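Local atomic coordinates of uncharacterized protein (Enterococcus faecalis, PDB entry 4OBI), a protein that is of unknown function, is probably membrane-anchored, and binds a zinc ion in this chain, which comprises its NusG domain II-like part. Residues K21-F26 with Y35-E40; D45-E50 with I56-A61. All blocks are in the same frame, centred on the assembly; numbering follows the deposited sequence. Where two conformers were deposited one is given.

Contact 1 (K21-F26 with Y35-E40)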
ATOM      1  N   LYS A  21       2.856   5.167 -11.960  1.00 24.63           N
ATOM      2  CA  LYS A  21       2.854   6.510 -11.407  0.50 25.32           C
ATOM      3  C   LYS A  21       2.820   6.410  -9.890  1.00 23.35           C
ATOM      4  O   LYS A  21       1.986   5.694  -9.320  1.00 21.29           O
ATOM      5  CB  LYS A  21       1.645   7.293 -11.912  0.50 26.91           C
ATOM      6  CG  LYS A  21       1.604   7.421 -13.423  0.50 29.86           C
ATOM      7  CD  LYS A  21       0.540   8.404 -13.874  0.50 32.33           C
ATOM      8  CE  LYS A  21       1.010   9.841 -13.728  0.50 34.51           C
ATOM      9  NZ  LYS A  21       0.256  10.759 -14.629  0.50 37.03           N
ATOM     10  N   VAL A  22       3.739   7.109  -9.236  1.00 24.13           N
ATOM     11  CA  VAL A  22       3.731   7.173  -7.786  1.00 23.85           C
ATOM     12  C   VAL A  22       2.671   8.191  -7.394  1.00 25.65           C
ATOM     13  O   VAL A  22       2.810   9.378  -7.690  1.00 27.56           O
ATOM     14  CB  VAL A  22       5.106   7.565  -7.213  1.00 24.74           C
ATOM     15  CG1 VAL A  22       5.022   7.700  -5.707  1.00 24.51           C
ATOM     16  CG2 VAL A  22       6.155   6.532  -7.609  1.00 24.12           C
ATOM     17  N   ILE A  23       1.603   7.720  -6.754  1.00 25.63           N
ATOM     18  CA  ILE A  23       0.444   8.572  -6.474  1.00 27.35           C
ATOM     19  C   ILE A  23       0.407   9.092  -5.038  1.00 26.41           C
ATOM     20  O   ILE A  23      -0.187  10.133  -4.785  1.00 27.08           O
ATOM     21  CB  ILE A  23      -0.896   7.882  -6.824  1.00 28.04           C
ATOM     22  CG1 ILE A  23      -1.150   6.659  -5.959  1.00 27.93           C
ATOM     23  CG2 ILE A  23      -0.936   7.491  -8.306  1.00 28.91           C
ATOM     24  CD1 ILE A  23      -2.549   6.100  -6.126  1.00 29.06           C
ATOM     25  N   LYS A  24       1.058   8.390  -4.111  1.00 25.48           N
ATOM     26  CA  LYS A  24       1.036   8.758  -2.697  1.00 26.99           C
ATOM     27  C   LYS A  24       2.305   8.251  -1.989  1.00 23.71           C
ATOM     28  O   LYS A  24       2.780   7.158  -2.273  1.00 21.12           O
ATOM     29  CB  LYS A  24      -0.206   8.143  -2.035  1.00 31.26           C
ATOM     30  CG  LYS A  24      -0.727   8.875  -0.814  1.00 38.84           C
ATOM     31  CD  LYS A  24      -1.488  10.136  -1.185  1.00 44.68           C
ATOM     32  CE  LYS A  24      -2.310  10.652  -0.013  1.00 52.42           C
ATOM     33  NZ  LYS A  24      -1.497  10.850   1.222  1.00 58.06           N
ATOM     34  N   VAL A  25       2.842   9.049  -1.072  1.00 23.60           N
ATOM     35  CA  VAL A  25       3.892   8.593  -0.167  1.00 23.76           C
ATOM     36  C   VAL A  25       3.362   8.780   1.253  1.00 24.54           C
ATOM     37  O   VAL A  25       2.972   9.887   1.616  1.00 26.23           O
ATOM     38  CB  VAL A  25       5.205   9.378  -0.351  1.00 25.37           C
ATOM     39  CG1 VAL A  25       6.259   8.916   0.653  1.00 26.23           C
ATOM     40  CG2 VAL A  25       5.734   9.220  -1.773  1.00 24.86           C
ATOM     41  N   PHE A  26       3.328   7.694   2.024  1.00 23.43           N
ATOM     42  CA  PHE A  26       2.811   7.711   3.395  1.00 24.41           C
ATOM     43  C   PHE A  26       3.971   7.664   4.382  1.00 26.15           C
ATOM     44  O   PHE A  26       4.838   6.791   4.295  1.00 25.15           O
ATOM     45  CB  PHE A  26       1.912   6.495   3.669  1.00 23.26           C
ATOM     46  CG  PHE A  26       0.787   6.305   2.682  1.00 23.62           C
ATOM     47  CD1 PHE A  26      -0.462   6.878   2.902  1.00 25.25           C
ATOM     48  CD2 PHE A  26       0.958   5.517   1.558  1.00 22.32           C
ATOM     49  CE1 PHE A  26      -1.504   6.690   2.009  1.00 24.33           C
ATOM     50  CE2 PHE A  26      -0.081   5.323   0.663  1.00 21.90           C
ATOM     51  CZ  PHE A  26      -1.312   5.907   0.886  1.00 22.64           C
ATOM     52  N   TYR A  35      -5.484   5.315   9.450  1.00 33.82           N
ATOM     53  CA  TYR A  35      -6.450   5.793   8.459  1.00 33.47           C
ATOM     54  C   TYR A  35      -6.447   4.910   7.231  1.00 31.32           C
ATOM     55  O   TYR A  35      -5.540   4.092   7.048  1.00 29.32           O
ATOM     56  CB  TYR A  35      -6.132   7.234   8.050  1.00 34.30           C
ATOM     57  CG  TYR A  35      -4.722   7.423   7.526  1.00 32.82           C
ATOM     58  CD1 TYR A  35      -3.663   7.664   8.396  1.00 32.94           C
ATOM     59  CD2 TYR A  35      -4.444   7.352   6.160  1.00 31.64           C
ATOM     60  CE1 TYR A  35      -2.368   7.832   7.926  1.00 32.57           C
ATOM     61  CE2 TYR A  35      -3.151   7.526   5.681  1.00 30.85           C
ATOM     62  CZ  TYR A  35      -2.120   7.769   6.565  1.00 31.74           C
ATOM     63  OH  TYR A  35      -0.836   7.940   6.106  1.00 33.17           O
ATOM     64  N   THR A  36      -7.463   5.088   6.387  1.00 31.16           N
ATOM     65  CA  THR A  36      -7.546   4.375   5.121  1.00 28.59           C
ATOM     66  C   THR A  36      -7.445   5.354   3.966  1.00 27.96           C
ATOM     67  O   THR A  36      -7.833   6.526   4.085  1.00 28.59           O
ATOM     68  CB  THR A  36      -8.852   3.550   4.983  1.00 29.70           C
ATOM     69  OG1 THR A  36     -10.003   4.395   5.156  1.00 30.23           O
ATOM     70  CG2 THR A  36      -8.884   2.441   6.028  1.00 31.05           C
ATOM     71  N   TYR A  37      -6.908   4.858   2.860  1.00 26.52           N
ATOM     72  CA  TYR A  37      -6.830   5.596   1.605  1.00 26.89           C
ATOM     73  C   TYR A  37      -7.289   4.666   0.480  1.00 25.13           C
ATOM     74  O   TYR A  37      -6.716   3.602   0.269  1.00 23.71           O
ATOM     75  CB  TYR A  37      -5.389   6.054   1.344  1.00 26.63           C
ATOM     76  CG  TYR A  37      -5.195   6.673  -0.024  1.00 27.39           C
ATOM     77  CD1 TYR A  37      -4.900   5.886  -1.134  1.00 26.47           C
ATOM     78  CD2 TYR A  37      -5.309   8.046  -0.202  1.00 31.12           C
ATOM     79  CE1 TYR A  37      -4.730   6.450  -2.394  1.00 27.75           C
ATOM     80  CE2 TYR A  37      -5.140   8.620  -1.450  1.00 33.32           C
ATOM     81  CZ  TYR A  37      -4.848   7.820  -2.543  1.00 31.06           C
ATOM     82  OH  TYR A  37      -4.687   8.408  -3.776  1.00 32.11           O
ATOM     83  N   LYS A  38      -8.322   5.079  -0.243  1.00 24.85           N
ATOM     84  CA  LYS A  38      -8.881   4.252  -1.298  1.00 25.12           C
ATOM     85  C   LYS A  38      -8.325   4.635  -2.669  1.00 24.15           C
ATOM     86  O   LYS A  38      -8.493   5.770  -3.124  1.00 25.43           O
ATOM     87  CB  LYS A  38     -10.399   4.372  -1.321  1.00 27.62           C
ATOM     88  CG  LYS A  38     -11.061   3.492  -2.370  1.00 29.04           C
ATOM     89  CD  LYS A  38     -12.567   3.425  -2.185  1.00 32.30           C
ATOM     90  CE  LYS A  38     -13.233   4.752  -2.503  1.00 34.80           C
ATOM     91  NZ  LYS A  38     -14.618   4.823  -1.972  1.00 38.78           N
ATOM     92  N   TYR A  39      -7.674   3.681  -3.321  1.00 22.80           N
ATOM     93  CA  TYR A  39      -7.414   3.782  -4.751  1.00 23.31           C
ATOM     94  C   TYR A  39      -8.597   3.152  -5.467  1.00 23.15           C
ATOM     95  O   TYR A  39      -8.889   1.978  -5.252  1.00 21.48           O
ATOM     96  CB  TYR A  39      -6.135   3.052  -5.164  1.00 22.21           C
ATOM     97  CG  TYR A  39      -6.093   2.817  -6.659  1.00 23.34           C
ATOM     98  CD1 TYR A  39      -5.872   3.871  -7.535  1.00 24.87           C
ATOM     99  CD2 TYR A  39      -6.336   1.555  -7.195  1.00 23.27           C
ATOM    100  CE1 TYR A  39      -5.866   3.676  -8.906  1.00 27.25           C
ATOM    101  CE2 TYR A  39      -6.326   1.346  -8.568  1.00 25.10           C
ATOM    102  CZ  TYR A  39      -6.099   2.414  -9.419  1.00 25.83           C
ATOM    103  OH  TYR A  39      -6.087   2.228 -10.786  1.00 28.64           O
ATOM    104  N   GLU A  40      -9.275   3.916  -6.312  1.00 24.69           N
ATOM    105  CA  GLU A  40     -10.344   3.361  -7.134  1.00 26.88           C
ATOM    106  C   GLU A  40     -10.272   3.923  -8.556  1.00 28.96           C
ATOM    107  O   GLU A  40     -10.369   5.131  -8.759  1.00 29.97           O
ATOM    108  CB  GLU A  40     -11.720   3.625  -6.509  1.00 29.00           C
ATOM    109  CG  GLU A  40     -12.852   2.903  -7.233  1.00 32.05           C
ATOM    110  CD  GLU A  40     -14.204   3.027  -6.544  1.00 36.23           C
ATOM    111  OE1 GLU A  40     -14.262   3.467  -5.384  1.00 38.05           O
ATOM    112  OE2 GLU A  40     -15.223   2.677  -7.174  1.00 40.70           O
TER
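Where two antiparallel sheets face each other at their edges, Phe-26 meets Tyr-35 and Tyr-37 and carries a sheet-to-sheet contact made by side chains alone. Strand segments 21-26 and 35-40 run nearly antiparallel (172°), yet their axes come no closer than 10.1 Å. No hydrogen bond crosses between them; their backbone partners lie within their own sheets, Leu-16 for Ile-23 and strand 46-52 for segment 35-40. A classic beta bulge, in which Ile-23 and Lys-24 both face Leu-16, lets these consecutive residues turn toward the opposing strand together. Phe-26 sends its ring edge at the face of Tyr-37, a T-shaped pair with centroids 5.8 Å apart and planes at 74°. From another direction the hydroxyl of Tyr-35 comes up to the rim of the phenyl ring, its OH 3.4 Å from Phe-26 CD1. Lys-24 lies alongside both rings: its CG, in the same strand as Phe-26, lies over one face of the Phe-26 ring near its rim and also over a face of Tyr-37, while a bend at chi2 (77°) carries CE to 3.8 Å from Tyr-37 CE2. At the Tyr-37 end of the cluster, Ile-23 CD1 lies 3.9 Å from Tyr-37 OH and 4.2 Å from Tyr-39 CD1. The result is a mostly aromatic contact at the margin between two facing antiparallel sheets, as in a beta-sandwich.

Contact 2 (D45-E50 with I56-A61)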
ATOM      1  N   ASP A  45     -12.025  -1.049 -10.507  1.00 29.83           N
ATOM      2  CA  ASP A  45     -10.955  -1.736  -9.795  1.00 27.94           C
ATOM      3  C   ASP A  45     -10.525  -0.877  -8.620  1.00 25.70           C
ATOM      4  O   ASP A  45     -10.353   0.329  -8.772  1.00 25.13           O
ATOM      5  CB  ASP A  45      -9.773  -2.000 -10.720  1.00 29.06           C
ATOM      6  CG  ASP A  45     -10.061  -3.097 -11.725  1.00 30.98           C
ATOM      7  OD1 ASP A  45     -11.177  -3.674 -11.711  1.00 32.34           O
ATOM      8  OD2 ASP A  45      -9.162  -3.391 -12.531  1.00 35.22           O
ATOM      9  N   TYR A  46     -10.399  -1.490  -7.443  1.00 24.43           N
ATOM     10  CA  TYR A  46     -10.013  -0.747  -6.258  1.00 23.47           C
ATOM     11  C   TYR A  46      -9.167  -1.557  -5.293  1.00 21.45           C
ATOM     12  O   TYR A  46      -9.194  -2.793  -5.291  1.00 20.04           O
ATOM     13  CB  TYR A  46     -11.243  -0.183  -5.536  1.00 26.18           C
ATOM     14  CG  TYR A  46     -11.945  -1.149  -4.614  1.00 27.12           C
ATOM     15  CD1 TYR A  46     -12.898  -2.022  -5.105  1.00 30.13           C
ATOM     16  CD2 TYR A  46     -11.668  -1.174  -3.253  1.00 27.03           C
ATOM     17  CE1 TYR A  46     -13.555  -2.911  -4.267  1.00 32.83           C
ATOM     18  CE2 TYR A  46     -12.312  -2.061  -2.404  1.00 29.10           C
ATOM     19  CZ  TYR A  46     -13.253  -2.934  -2.917  1.00 32.58           C
ATOM     20  OH  TYR A  46     -13.913  -3.822  -2.088  1.00 36.40           O
ATOM     21  N   ASN A  47      -8.395  -0.822  -4.499  1.00 20.01           N
ATOM     22  CA  ASN A  47      -7.602  -1.356  -3.415  1.00 19.13           C
ATOM     23  C   ASN A  47      -7.672  -0.346  -2.300  1.00 19.78           C
ATOM     24  O   ASN A  47      -7.445   0.850  -2.524  1.00 20.33           O
ATOM     25  CB  ASN A  47      -6.144  -1.522  -3.812  1.00 19.17           C
ATOM     26  CG  ASN A  47      -5.972  -2.386  -5.030  1.00 18.49           C
ATOM     27  OD1 ASN A  47      -6.224  -1.949  -6.143  1.00 19.84           O
ATOM     28  ND2 ASN A  47      -5.532  -3.616  -4.826  1.00 18.67           N
ATOM     29  N   LEU A  48      -8.002  -0.820  -1.110  1.00 20.81           N
ATOM     30  CA  LEU A  48      -8.101   0.045   0.051  1.00 22.02           C
ATOM     31  C   LEU A  48      -6.845  -0.094   0.897  1.00 22.44           C
ATOM     32  O   LEU A  48      -6.578  -1.155   1.456  1.00 21.49           O
ATOM     33  CB  LEU A  48      -9.344  -0.301   0.864  1.00 24.13           C
ATOM     34  CG  LEU A  48      -9.627   0.622   2.045  1.00 26.07           C
ATOM     35  CD1 LEU A  48      -9.941   2.033   1.566  1.00 26.94           C
ATOM     36  CD2 LEU A  48     -10.774   0.059   2.867  1.00 28.12           C
ATOM     37  N   ILE A  49      -6.078   0.991   0.980  1.00 22.91           N
ATOM     38  CA  ILE A  49      -4.848   1.020   1.759  1.00 23.82           C
ATOM     39  C   ILE A  49      -5.193   1.403   3.203  1.00 24.84           C
ATOM     40  O   ILE A  49      -6.042   2.276   3.451  1.00 26.67           O
ATOM     41  CB  ILE A  49      -3.810   2.001   1.147  1.00 24.30           C
ATOM     42  CG1 ILE A  49      -3.161   1.416  -0.122  1.00 24.79           C
ATOM     43  CG2 ILE A  49      -2.706   2.329   2.132  1.00 24.35           C
ATOM     44  CD1 ILE A  49      -4.100   1.107  -1.256  1.00 25.77           C
ATOM     45  N   GLU A  50      -4.550   0.733   4.154  1.00 23.42           N
ATOM     46  CA  GLU A  50      -4.695   1.066   5.564  1.00 24.87           C
ATOM     47  C   GLU A  50      -3.319   1.317   6.153  1.00 24.91           C
ATOM     48  O   GLU A  50      -2.448   0.460   6.079  1.00 23.86           O
ATOM     49  CB  GLU A  50      -5.374  -0.069   6.314  1.00 25.72           C
ATOM     50  CG  GLU A  50      -5.736   0.270   7.753  1.00 28.03           C
ATOM     51  CD  GLU A  50      -6.310  -0.912   8.503  1.00 29.93           C
ATOM     52  OE1 GLU A  50      -6.426  -2.001   7.914  1.00 29.09           O
ATOM     53  OE2 GLU A  50      -6.642  -0.759   9.695  1.00 32.72           O
ATOM     54  N   ILE A  56       1.701  -0.667   7.106  1.00 22.09           N
ATOM     55  CA  ILE A  56       0.780  -0.417   6.019  1.00 20.97           C
ATOM     56  C   ILE A  56       0.349  -1.728   5.369  1.00 20.37           C
ATOM     57  O   ILE A  56       1.124  -2.681   5.302  1.00 20.36           O
ATOM     58  CB  ILE A  56       1.418   0.529   4.975  1.00 20.61           C
ATOM     59  CG1 ILE A  56       0.388   0.956   3.928  1.00 21.12           C
ATOM     60  CG2 ILE A  56       2.640  -0.103   4.326  1.00 20.08           C
ATOM     61  CD1 ILE A  56       0.830   2.136   3.085  1.00 21.72           C
ATOM     62  N   ARG A  57      -0.897  -1.767   4.912  1.00 20.56           N
ATOM     63  CA  ARG A  57      -1.408  -2.922   4.168  1.00 19.20           C
ATOM     64  C   ARG A  57      -2.480  -2.512   3.186  1.00 19.52           C
ATOM     65  O   ARG A  57      -2.956  -1.376   3.205  1.00 19.95           O
ATOM     66  CB  ARG A  57      -1.983  -3.963   5.134  1.00 20.22           C
ATOM     67  CG  ARG A  57      -3.258  -3.535   5.858  1.00 22.01           C
ATOM     68  CD  ARG A  57      -3.907  -4.696   6.600  1.00 23.79           C
ATOM     69  NE  ARG A  57      -5.071  -4.270   7.371  1.00 25.84           N
ATOM     70  CZ  ARG A  57      -5.757  -5.057   8.200  1.00 29.10           C
ATOM     71  NH1 ARG A  57      -5.417  -6.334   8.355  1.00 29.31           N
ATOM     72  NH2 ARG A  57      -6.790  -4.566   8.881  1.00 30.70           N
ATOM     73  N   VAL A  58      -2.844  -3.452   2.320  1.00 18.86           N
ATOM     74  CA  VAL A  58      -4.087  -3.367   1.570  1.00 19.73           C
ATOM     75  C   VAL A  58      -5.126  -4.129   2.386  1.00 21.16           C
ATOM     76  O   VAL A  58      -4.995  -5.333   2.600  1.00 21.75           O
ATOM     77  CB  VAL A  58      -3.954  -3.954   0.154  1.00 19.05           C
ATOM     78  CG1 VAL A  58      -5.298  -3.907  -0.565  1.00 19.42           C
ATOM     79  CG2 VAL A  58      -2.892  -3.196  -0.637  1.00 19.88           C
ATOM     80  N   LYS A  59      -6.122  -3.404   2.882  1.00 23.21           N
ATOM     81  CA  LYS A  59      -7.160  -3.964   3.749  1.00 24.50           C
ATOM     82  C   LYS A  59      -8.221  -4.734   2.966  1.00 23.85           C
ATOM     83  O   LYS A  59      -8.787  -5.714   3.454  1.00 24.14           O
ATOM     84  CB  LYS A  59      -7.842  -2.835   4.531  1.00 26.49           C
ATOM     85  CG  LYS A  59      -8.888  -3.314   5.520  1.00 29.77           C
ATOM     86  CD  LYS A  59      -9.397  -2.174   6.375  1.00 31.34           C
ATOM     87  CE  LYS A  59     -10.528  -2.637   7.271  1.00 34.80           C
ATOM     88  NZ  LYS A  59     -11.012  -1.513   8.111  1.00 36.12           N
ATOM     89  N   GLU A  60      -8.495  -4.268   1.756  1.00 22.34           N
ATOM     90  CA  GLU A  60      -9.623  -4.734   0.984  1.00 23.93           C
ATOM     91  C   GLU A  60      -9.338  -4.439  -0.482  1.00 22.54           C
ATOM     92  O   GLU A  60      -8.667  -3.451  -0.796  1.00 21.48           O
ATOM     93  CB  GLU A  60     -10.893  -4.004   1.459  1.00 27.26           C
ATOM     94  CG  GLU A  60     -12.188  -4.433   0.794  1.00 30.19           C
ATOM     95  CD  GLU A  60     -13.382  -3.602   1.246  1.00 32.38           C
ATOM     96  OE1 GLU A  60     -13.478  -3.292   2.453  1.00 33.39           O
ATOM     97  OE2 GLU A  60     -14.235  -3.273   0.392  1.00 33.84           O
ATOM     98  N   ALA A  61      -9.836  -5.294  -1.374  1.00 22.79           N
ATOM     99  CA  ALA A  61      -9.683  -5.101  -2.820  1.00 22.56           C
ATOM    100  C   ALA A  61     -10.684  -5.956  -3.590  1.00 23.04           C
ATOM    101  O   ALA A  61     -11.315  -6.832  -3.002  1.00 23.52           O
ATOM    102  CB  ALA A  61      -8.266  -5.448  -3.248  1.00 21.97           C
TER
HETATM  103  O   HOH W   1      -9.222  -1.907  10.105  1.00 45.36           O
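Glu-50 and Arg-57 lie side by side across a beta hairpin, their side chains pointing the same way from one face of the antiparallel pair 46-50/56-61. The guanidinium grips a single oxygen side-on: Arg-57 NE reaches Glu-50 OE1 at 2.7 Å from above the carboxylate plane, while Arg-57 NH2 takes the syn lone pair of the same OE1 at 2.8 Å. Arg-57 CG sits between the backbone N and the carbonyl carbon (chi1 68°), and the chain runs extended to NE, which brings the guanidinium beside Glu-50. The carboxylate and guanidinium planes stand 44° apart, although OE1 stays in the guanidinium plane. Backbone hydrogen bonds in both directions between Glu-50 and Arg-57 underpin the pair. At the other end of the hairpin Tyr-46 leans over to Glu-60 and gives its hydroxyl proton to OE2, OH to OE2 2.6 Å, on the anti lone pair, ring and carboxylate standing 80° apart. Ala-61 lies against one face of that ring. The opposite side of the sheet is apolar around Ile-49, whose CG2 meets Ile-56 CD1 at 3.7 Å, with Ile-91 packing behind both. Glu-50 OE2 is hydrogen-bonded to His-34 NE2 and accepts from a water at 2.9 Å, and Lys-59 NZ donates to that same water at 2.7 Å.

How the contacts relate
Strand 34-40 joins the two contacts: it presents its tyrosines to the facing sheet in contact 1 and lies beside strand 46-52, the first strand of the hairpin in contact 2. Their centres are about 9 Å apart. Backbone hydrogen bonds stitch them together, Tyr-37 O to Ile-49 N at 2.8 Å and Tyr-39 O to Asn-47 N at 2.9 Å. The zinc ion, held by Cys-63, Asp-68 and Cys-84, is much nearer contact 2: the side chain of Asn-47 is about 4 Å from it, against about 9 Å for Tyr-39. Asn-47 ND2 hydrogen-bonds Asp-68 OD2, and Asn-47 OD1 is hydrogen-bonded to His-87 ND1, a second-shell placement consistent with positioning the ligand Asp-68.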